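Local coordinates for Iron(3+)-hydroxamate-binding protein FhuD (Bacillus subtilis subsp. subtilis, PDB 3G9Q) that binds iron(3+)-hydroxamate complexes and hands them to the membrane permease of an ABC transporter, serving the import of ferrichrome and coprogen, at residues Lys15-Met20 with Leu31-Val36; Asp73-Trp78 with Ala92-Val97. All coordinates share one frame; numbering follows the deposited sequence.

Interaction 1: residues Lys15-Met20 with Leu31-Val36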
ATOM      1  N   LYS A  15      22.437  -9.737   9.913  1.00 48.75           N
ATOM      2  CA  LYS A  15      22.677 -10.662   8.811  1.00 51.32           C
ATOM      3  C   LYS A  15      21.478 -11.544   8.471  1.00 43.02           C
ATOM      4  O   LYS A  15      21.322 -11.957   7.324  1.00 45.15           O
ATOM      5  CB  LYS A  15      23.908 -11.534   9.119  1.00 63.68           C
ATOM      6  CG  LYS A  15      25.238 -10.761   9.121  1.00 67.11           C
ATOM      7  CD  LYS A  15      26.405 -11.546   9.763  1.00 65.77           C
ATOM      8  CE  LYS A  15      26.873 -12.743   8.933  1.00 59.88           C
ATOM      9  NZ  LYS A  15      27.985 -13.477   9.615  1.00 46.68           N
ATOM     10  N   ARG A  16      20.630 -11.834   9.454  1.00 41.34           N
ATOM     11  CA  ARG A  16      19.454 -12.664   9.196  1.00 46.81           C
ATOM     12  C   ARG A  16      18.228 -12.131   9.923  1.00 46.50           C
ATOM     13  O   ARG A  16      18.108 -12.278  11.139  1.00 50.08           O
ATOM     14  CB  ARG A  16      19.705 -14.116   9.621  1.00 48.62           C
ATOM     15  CG  ARG A  16      20.876 -14.817   8.924  1.00 43.95           C
ATOM     16  CD  ARG A  16      21.001 -16.234   9.443  1.00 42.64           C
ATOM     17  NE  ARG A  16      19.849 -17.054   9.063  1.00 37.98           N
ATOM     18  CZ  ARG A  16      19.706 -17.620   7.867  1.00 31.60           C
ATOM     19  NH1 ARG A  16      18.634 -18.346   7.587  1.00 44.06           N
ATOM     20  NH2 ARG A  16      20.644 -17.467   6.950  1.00 30.71           N
ATOM     21  N   VAL A  17      17.314 -11.525   9.168  1.00 48.88           N
ATOM     22  CA  VAL A  17      16.094 -10.954   9.729  1.00 42.12           C
ATOM     23  C   VAL A  17      14.826 -11.701   9.315  1.00 42.14           C
ATOM     24  O   VAL A  17      14.613 -11.994   8.141  1.00 38.03           O
ATOM     25  CB  VAL A  17      15.915  -9.469   9.306  1.00 38.43           C
ATOM     26  CG1 VAL A  17      14.635  -8.914   9.903  1.00 24.41           C
ATOM     27  CG2 VAL A  17      17.104  -8.641   9.756  1.00 36.14           C
ATOM     28  N   VAL A  18      13.993 -12.010  10.301  1.00 41.56           N
ATOM     29  CA  VAL A  18      12.721 -12.672  10.058  1.00 45.26           C
ATOM     30  C   VAL A  18      11.656 -11.604  10.324  1.00 51.00           C
ATOM     31  O   VAL A  18      11.558 -11.062  11.439  1.00 41.60           O
ATOM     32  CB  VAL A  18      12.501 -13.870  11.018  1.00 50.15           C
ATOM     33  CG1 VAL A  18      11.082 -14.409  10.874  1.00 40.59           C
ATOM     34  CG2 VAL A  18      13.508 -14.958  10.728  1.00 36.10           C
ATOM     35  N   VAL A  19      10.878 -11.293   9.291  1.00 39.74           N
ATOM     36  CA  VAL A  19       9.838 -10.278   9.381  1.00 43.54           C
ATOM     37  C   VAL A  19       8.463 -10.916   9.442  1.00 47.00           C
ATOM     38  O   VAL A  19       7.999 -11.474   8.458  1.00 53.74           O
ATOM     39  CB  VAL A  19       9.897  -9.343   8.153  1.00 50.60           C
ATOM     40  CG1 VAL A  19       8.867  -8.244   8.280  1.00 58.11           C
ATOM     41  CG2 VAL A  19      11.289  -8.760   8.017  1.00 53.03           C
HETATM   42  N   MSE A  20       7.805 -10.844  10.590  1.00 55.93           N
HETATM   43  CA  MSE A  20       6.479 -11.441  10.701  1.00 63.93           C
HETATM   44  C   MSE A  20       5.349 -10.465  10.348  1.00 59.26           C
HETATM   45  O   MSE A  20       4.182 -10.858  10.230  1.00 60.47           O
HETATM   46  CB  MSE A  20       6.291 -12.050  12.096  1.00 70.23           C
HETATM   47  CG  MSE A  20       6.899 -13.456  12.228  1.00 74.78           C
HETATM   48 SE   MSE A  20       7.357 -13.986  14.053  1.00 94.42          SE
HETATM   49  CE  MSE A  20       5.666 -14.760  14.634  1.00 93.08           C
ATOM     50  N   LEU A  31      16.265  -1.206   2.127  1.00 50.56           N
ATOM     51  CA  LEU A  31      17.488  -0.941   2.875  1.00 54.22           C
ATOM     52  C   LEU A  31      18.602  -1.952   2.563  1.00 60.13           C
ATOM     53  O   LEU A  31      19.787  -1.673   2.772  1.00 63.28           O
ATOM     54  CB  LEU A  31      17.187  -0.925   4.384  1.00 47.57           C
ATOM     55  CG  LEU A  31      16.676   0.340   5.097  1.00 36.24           C
ATOM     56  CD1 LEU A  31      16.279   1.408   4.133  1.00 17.17           C
ATOM     57  CD2 LEU A  31      15.520  -0.056   6.001  1.00 33.22           C
ATOM     58  N   GLY A  32      18.229  -3.126   2.053  1.00 66.20           N
ATOM     59  CA  GLY A  32      19.226  -4.140   1.723  1.00 63.53           C
ATOM     60  C   GLY A  32      19.456  -5.201   2.788  1.00 57.35           C
ATOM     61  O   GLY A  32      20.291  -6.089   2.613  1.00 54.13           O
ATOM     62  N   ILE A  33      18.724  -5.108   3.896  1.00 52.71           N
ATOM     63  CA  ILE A  33      18.856  -6.084   4.972  1.00 45.91           C
ATOM     64  C   ILE A  33      18.361  -7.443   4.500  1.00 43.27           C
ATOM     65  O   ILE A  33      17.220  -7.602   4.069  1.00 43.97           O
ATOM     66  CB  ILE A  33      18.062  -5.667   6.236  1.00 50.57           C
ATOM     67  CG1 ILE A  33      18.832  -4.594   7.005  1.00 53.68           C
ATOM     68  CG2 ILE A  33      17.826  -6.878   7.137  1.00 49.31           C
ATOM     69  CD1 ILE A  33      18.816  -3.209   6.363  1.00 65.34           C
ATOM     70  N   ASN A  34      19.231  -8.429   4.588  1.00 40.57           N
ATOM     71  CA  ASN A  34      18.869  -9.751   4.156  1.00 47.04           C
ATOM     72  C   ASN A  34      17.751 -10.332   5.035  1.00 46.67           C
ATOM     73  O   ASN A  34      17.891 -10.451   6.261  1.00 42.22           O
ATOM     74  CB  ASN A  34      20.121 -10.626   4.166  1.00 45.62           C
ATOM     75  CG  ASN A  34      19.827 -12.057   3.831  1.00 49.33           C
ATOM     76  OD1 ASN A  34      19.153 -12.355   2.840  1.00 59.45           O
ATOM     77  ND2 ASN A  34      20.337 -12.965   4.652  1.00 53.30           N
ATOM     78  N   VAL A  35      16.632 -10.662   4.397  1.00 35.67           N
ATOM     79  CA  VAL A  35      15.493 -11.224   5.103  1.00 33.07           C
ATOM     80  C   VAL A  35      15.394 -12.701   4.801  1.00 32.08           C
ATOM     81  O   VAL A  35      15.392 -13.124   3.641  1.00 24.90           O
ATOM     82  CB  VAL A  35      14.179 -10.507   4.730  1.00 29.55           C
ATOM     83  CG1 VAL A  35      12.999 -11.145   5.467  1.00 21.08           C
ATOM     84  CG2 VAL A  35      14.295  -9.038   5.090  1.00 32.07           C
ATOM     85  N   VAL A  36      15.305 -13.482   5.865  1.00 32.08           N
ATOM     86  CA  VAL A  36      15.279 -14.922   5.728  1.00 39.85           C
ATOM     87  C   VAL A  36      13.903 -15.554   5.857  1.00 44.86           C
ATOM     88  O   VAL A  36      13.724 -16.721   5.523  1.00 43.17           O
ATOM     89  CB  VAL A  36      16.286 -15.533   6.725  1.00 44.37           C
ATOM     90  CG1 VAL A  36      17.651 -14.875   6.517  1.00 22.61           C
ATOM     91  CG2 VAL A  36      15.819 -15.315   8.157  1.00 39.74           C
TER
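Val17 and Val35 pair as parallel neighbours, their CA atoms 4.7 Å apart, in the beta-alpha-beta unit formed by strand 17-19, helix 25-31 and strand 35-37. This unit opens the four-stranded parallel sheet of one lobe of the binding protein. Two backbone bonds flank Val35: Val17 N donates to Asn34 O at 3.2 Å, and Val36 N to Val17 O at 2.8 Å, the latter donor tilted 28° from the carbonyl plane. The backbone pairing goes on to Gly37, which bonds with Val19.

A side-chain bond extends it before the strands begin. Asn34 carries its CG anti to the backbone N (chi1 176°), and ND2 meets Lys15 O at 3.0 Å, nearly head-on to that carbonyl; the oxygen lies close to the plane of the Asn34 amide.

The apolar contacts fall on the two faces of the sheet. On the face of Val17 and Val35, the CG2 methyls of Val17 and Ile33 meet, and Val19 CG2 packs on Val35 CG1 at 3.9 Å; Phe28 of helix 25-31 covers Ile33 and Val35. On the other face Val36 divides its two methyls: CG2 meets Val18 CG2 at 3.5 Å, while CG1 turns to Arg16. The Arg16 chain, bent at chi3 (66°), lays its guanidinium across this methyl as its NE bonds to Leu70 O, and Val36 CG1 sits over the centre of the group, 3.7 Å above its plane.

Interaction 2: residues Asp73-Trp78 with Ala92-Val97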
ATOM      1  N   ASP A  73      18.954 -13.121  13.711  1.00 40.03           N
ATOM      2  CA  ASP A  73      19.683 -12.262  14.629  1.00 54.25           C
ATOM      3  C   ASP A  73      18.810 -11.046  14.945  1.00 53.48           C
ATOM      4  O   ASP A  73      19.205 -10.147  15.687  1.00 55.82           O
ATOM      5  CB  ASP A  73      21.059 -11.831  14.051  1.00 59.83           C
ATOM      6  CG  ASP A  73      20.962 -11.138  12.688  1.00 57.21           C
ATOM      7  OD1 ASP A  73      19.998 -10.383  12.447  1.00 65.84           O
ATOM      8  OD2 ASP A  73      21.873 -11.326  11.862  1.00 53.19           O
ATOM      9  N   LEU A  74      17.611 -11.039  14.372  1.00 54.52           N
ATOM     10  CA  LEU A  74      16.640  -9.973  14.588  1.00 57.71           C
ATOM     11  C   LEU A  74      15.237 -10.377  14.089  1.00 60.25           C
ATOM     12  O   LEU A  74      15.086 -10.911  12.981  1.00 55.84           O
ATOM     13  CB  LEU A  74      17.080  -8.677  13.891  1.00 42.57           C
ATOM     14  CG  LEU A  74      16.094  -7.510  13.993  1.00 33.33           C
ATOM     15  CD1 LEU A  74      16.181  -6.879  15.371  1.00 35.42           C
ATOM     16  CD2 LEU A  74      16.422  -6.487  12.924  1.00 40.61           C
ATOM     17  N   ILE A  75      14.221 -10.119  14.920  1.00 53.24           N
ATOM     18  CA  ILE A  75      12.827 -10.429  14.600  1.00 44.58           C
ATOM     19  C   ILE A  75      11.961  -9.186  14.622  1.00 42.99           C
ATOM     20  O   ILE A  75      12.060  -8.371  15.535  1.00 39.14           O
ATOM     21  CB  ILE A  75      12.198 -11.396  15.617  1.00 41.34           C
ATOM     22  CG1 ILE A  75      12.900 -12.733  15.556  1.00 36.69           C
ATOM     23  CG2 ILE A  75      10.730 -11.609  15.289  1.00 18.02           C
ATOM     24  CD1 ILE A  75      12.831 -13.530  14.228  1.00 56.02           C
ATOM     25  N   ILE A  76      11.112  -9.023  13.624  1.00 35.95           N
ATOM     26  CA  ILE A  76      10.238  -7.874  13.669  1.00 45.43           C
ATOM     27  C   ILE A  76       8.781  -8.309  13.555  1.00 42.52           C
ATOM     28  O   ILE A  76       8.417  -9.065  12.659  1.00 39.27           O
ATOM     29  CB  ILE A  76      10.610  -6.814  12.593  1.00 48.79           C
ATOM     30  CG1 ILE A  76       9.539  -5.739  12.577  1.00 37.04           C
ATOM     31  CG2 ILE A  76      10.779  -7.442  11.223  1.00 41.52           C
ATOM     32  CD1 ILE A  76       8.199  -6.012  11.832  1.00 82.41           C
ATOM     33  N   VAL A  77       7.954  -7.859  14.496  1.00 40.44           N
ATOM     34  CA  VAL A  77       6.529  -8.200  14.496  1.00 49.71           C
ATOM     35  C   VAL A  77       5.675  -7.034  14.955  1.00 49.75           C
ATOM     36  O   VAL A  77       6.164  -6.121  15.612  1.00 54.21           O
ATOM     37  CB  VAL A  77       6.213  -9.346  15.462  1.00 59.24           C
ATOM     38  CG1 VAL A  77       6.841 -10.637  14.978  1.00 74.55           C
ATOM     39  CG2 VAL A  77       6.723  -8.990  16.856  1.00 70.34           C
ATOM     40  N   TRP A  78       4.393  -7.072  14.627  1.00 43.40           N
ATOM     41  CA  TRP A  78       3.515  -6.011  15.076  1.00 50.60           C
ATOM     42  C   TRP A  78       3.127  -6.256  16.537  1.00 58.79           C
ATOM     43  O   TRP A  78       3.395  -7.328  17.089  1.00 59.84           O
ATOM     44  CB  TRP A  78       2.254  -5.937  14.211  1.00 45.59           C
ATOM     45  CG  TRP A  78       2.417  -5.115  12.966  1.00 57.25           C
ATOM     46  CD1 TRP A  78       2.944  -3.853  12.873  1.00 48.59           C
ATOM     47  CD2 TRP A  78       2.022  -5.482  11.640  1.00 56.12           C
ATOM     48  NE1 TRP A  78       2.899  -3.416  11.572  1.00 45.21           N
ATOM     49  CE2 TRP A  78       2.338  -4.393  10.792  1.00 56.12           C
ATOM     50  CE3 TRP A  78       1.430  -6.623  11.084  1.00 51.35           C
ATOM     51  CZ2 TRP A  78       2.082  -4.416   9.415  1.00 51.46           C
ATOM     52  CZ3 TRP A  78       1.174  -6.645   9.711  1.00 60.58           C
ATOM     53  CH2 TRP A  78       1.500  -5.546   8.895  1.00 52.35           C
ATOM     54  N   ALA A  92      15.786 -14.319  19.311  1.00 61.03           N
ATOM     55  CA  ALA A  92      16.715 -13.263  18.897  1.00 60.50           C
ATOM     56  C   ALA A  92      16.167 -11.886  19.265  1.00 58.30           C
ATOM     57  O   ALA A  92      14.989 -11.772  19.631  1.00 57.08           O
ATOM     58  CB  ALA A  92      16.944 -13.339  17.383  1.00 57.83           C
ATOM     59  N   PRO A  93      17.016 -10.826  19.200  1.00 56.69           N
ATOM     60  CA  PRO A  93      16.566  -9.461  19.522  1.00 53.35           C
ATOM     61  C   PRO A  93      15.290  -9.200  18.712  1.00 50.97           C
ATOM     62  O   PRO A  93      15.317  -9.212  17.479  1.00 41.57           O
ATOM     63  CB  PRO A  93      17.734  -8.593  19.054  1.00 47.85           C
ATOM     64  CG  PRO A  93      18.902  -9.455  19.301  1.00 45.22           C
ATOM     65  CD  PRO A  93      18.450 -10.828  18.850  1.00 47.30           C
ATOM     66  N   THR A  94      14.182  -8.978  19.407  1.00 51.03           N
ATOM     67  CA  THR A  94      12.903  -8.771  18.750  1.00 51.27           C
ATOM     68  C   THR A  94      12.416  -7.352  18.914  1.00 55.49           C
ATOM     69  O   THR A  94      12.544  -6.762  19.985  1.00 65.20           O
ATOM     70  CB  THR A  94      11.853  -9.742  19.321  1.00 56.61           C
ATOM     71  OG1 THR A  94      12.281 -11.084  19.064  1.00 64.66           O
ATOM     72  CG2 THR A  94      10.477  -9.512  18.691  1.00 59.56           C
ATOM     73  N   VAL A  95      11.871  -6.797  17.840  1.00 58.79           N
ATOM     74  CA  VAL A  95      11.360  -5.443  17.878  1.00 52.49           C
ATOM     75  C   VAL A  95       9.877  -5.414  17.612  1.00 51.19           C
ATOM     76  O   VAL A  95       9.382  -6.047  16.678  1.00 43.12           O
ATOM     77  CB  VAL A  95      12.049  -4.559  16.842  1.00 48.87           C
ATOM     78  CG1 VAL A  95      13.520  -4.443  17.171  1.00 44.59           C
ATOM     79  CG2 VAL A  95      11.849  -5.144  15.452  1.00 57.67           C
ATOM     80  N   ALA A  96       9.168  -4.684  18.458  1.00 53.50           N
ATOM     81  CA  ALA A  96       7.736  -4.541  18.298  1.00 61.68           C
ATOM     82  C   ALA A  96       7.492  -3.185  17.648  1.00 59.37           C
ATOM     83  O   ALA A  96       8.114  -2.176  17.997  1.00 54.41           O
ATOM     84  CB  ALA A  96       7.043  -4.627  19.646  1.00 70.96           C
ATOM     85  N   VAL A  97       6.586  -3.184  16.684  1.00 63.73           N
ATOM     86  CA  VAL A  97       6.253  -1.980  15.954  1.00 71.13           C
ATOM     87  C   VAL A  97       4.755  -1.726  15.962  1.00 75.42           C
ATOM     88  O   VAL A  97       3.986  -2.427  15.301  1.00 76.24           O
ATOM     89  CB  VAL A  97       6.764  -2.067  14.496  1.00 67.73           C
ATOM     90  CG1 VAL A  97       8.259  -1.780  14.457  1.00 64.40           C
ATOM     91  CG2 VAL A  97       6.500  -3.461  13.934  1.00 65.55           C
TER
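Ile76 and Val95 meet on the closely packed side of this pairing, with Ile76 CB 3.5 Å from Val95 CG2. With CG1 opposite the backbone N (chi1 172°), the Ile76 chain extends along the strand, and CD1 reaches Val97 CG2 at 3.7 Å. At the other end of this face Leu74 CD1 lies across Val95 CG1 at 4.0 Å. Met114 and Phe111 of helix 106-115 close over Val95 and Val97.

Four backbone bonds join strands 74-78 and 94-97, which run parallel with 21° between their directions. Val95 turns both its N and its O to strand 74-78, its N giving to Ile75 O at 2.8 Å and its O taking Val77 N at 3.2 Å. Strand 74-78, helix 85-91 and strand 94-97 form a beta-alpha-beta crossover, with strand 94-97 outermost in the four-stranded parallel sheet.

The face of Ile75 and Val77 meets strand 94-97 more loosely: helix 85-91 covers Val77 through Ile85 and Leu88, but Ala96 on the outer strand is exposed, and Val77 CG2 comes only to 4.2 Å from Thr94 CG2. Here Ile75 and Thr94 lie side by side, Thr94 OG1 resting 3.5 Å from Ile75 CB while it donates back to Ala92 O. A valine in place of Thr94 would probably leave Ala92 O without this donor and the start of the strand less firmly fixed. Toward the strand ends, the Trp78 ring turns an edge to Val97 O, which lies near the ring plane beside CD1, while NE1 bonds to Tyr24 OH.

In the fold
Interactions 1 and 2, their centres about 11 Å apart, belong to one parallel sheet with strand order 35-37, 17-19, 74-78, 94-97. Each joins an outer strand to an inner one, and the inner strands 17-19 and 74-78 are neighbours. Between them Asp73 OD2 accepts a probable hydrogen bond from Arg16 N at 2.8 Å, and Met20 N probably bonds to Ile76 O, also at 2.8 Å. Side chains continue the seam: Val17 touches Leu74, Val18 touches Ile75 and Val19 touches Ile76. Helix 106-115 spans both contacts, reaching Ile33 through Thr115 and Val97 through Phe111. In relatives of this family the siderophore is held in the cleft between the two lobes.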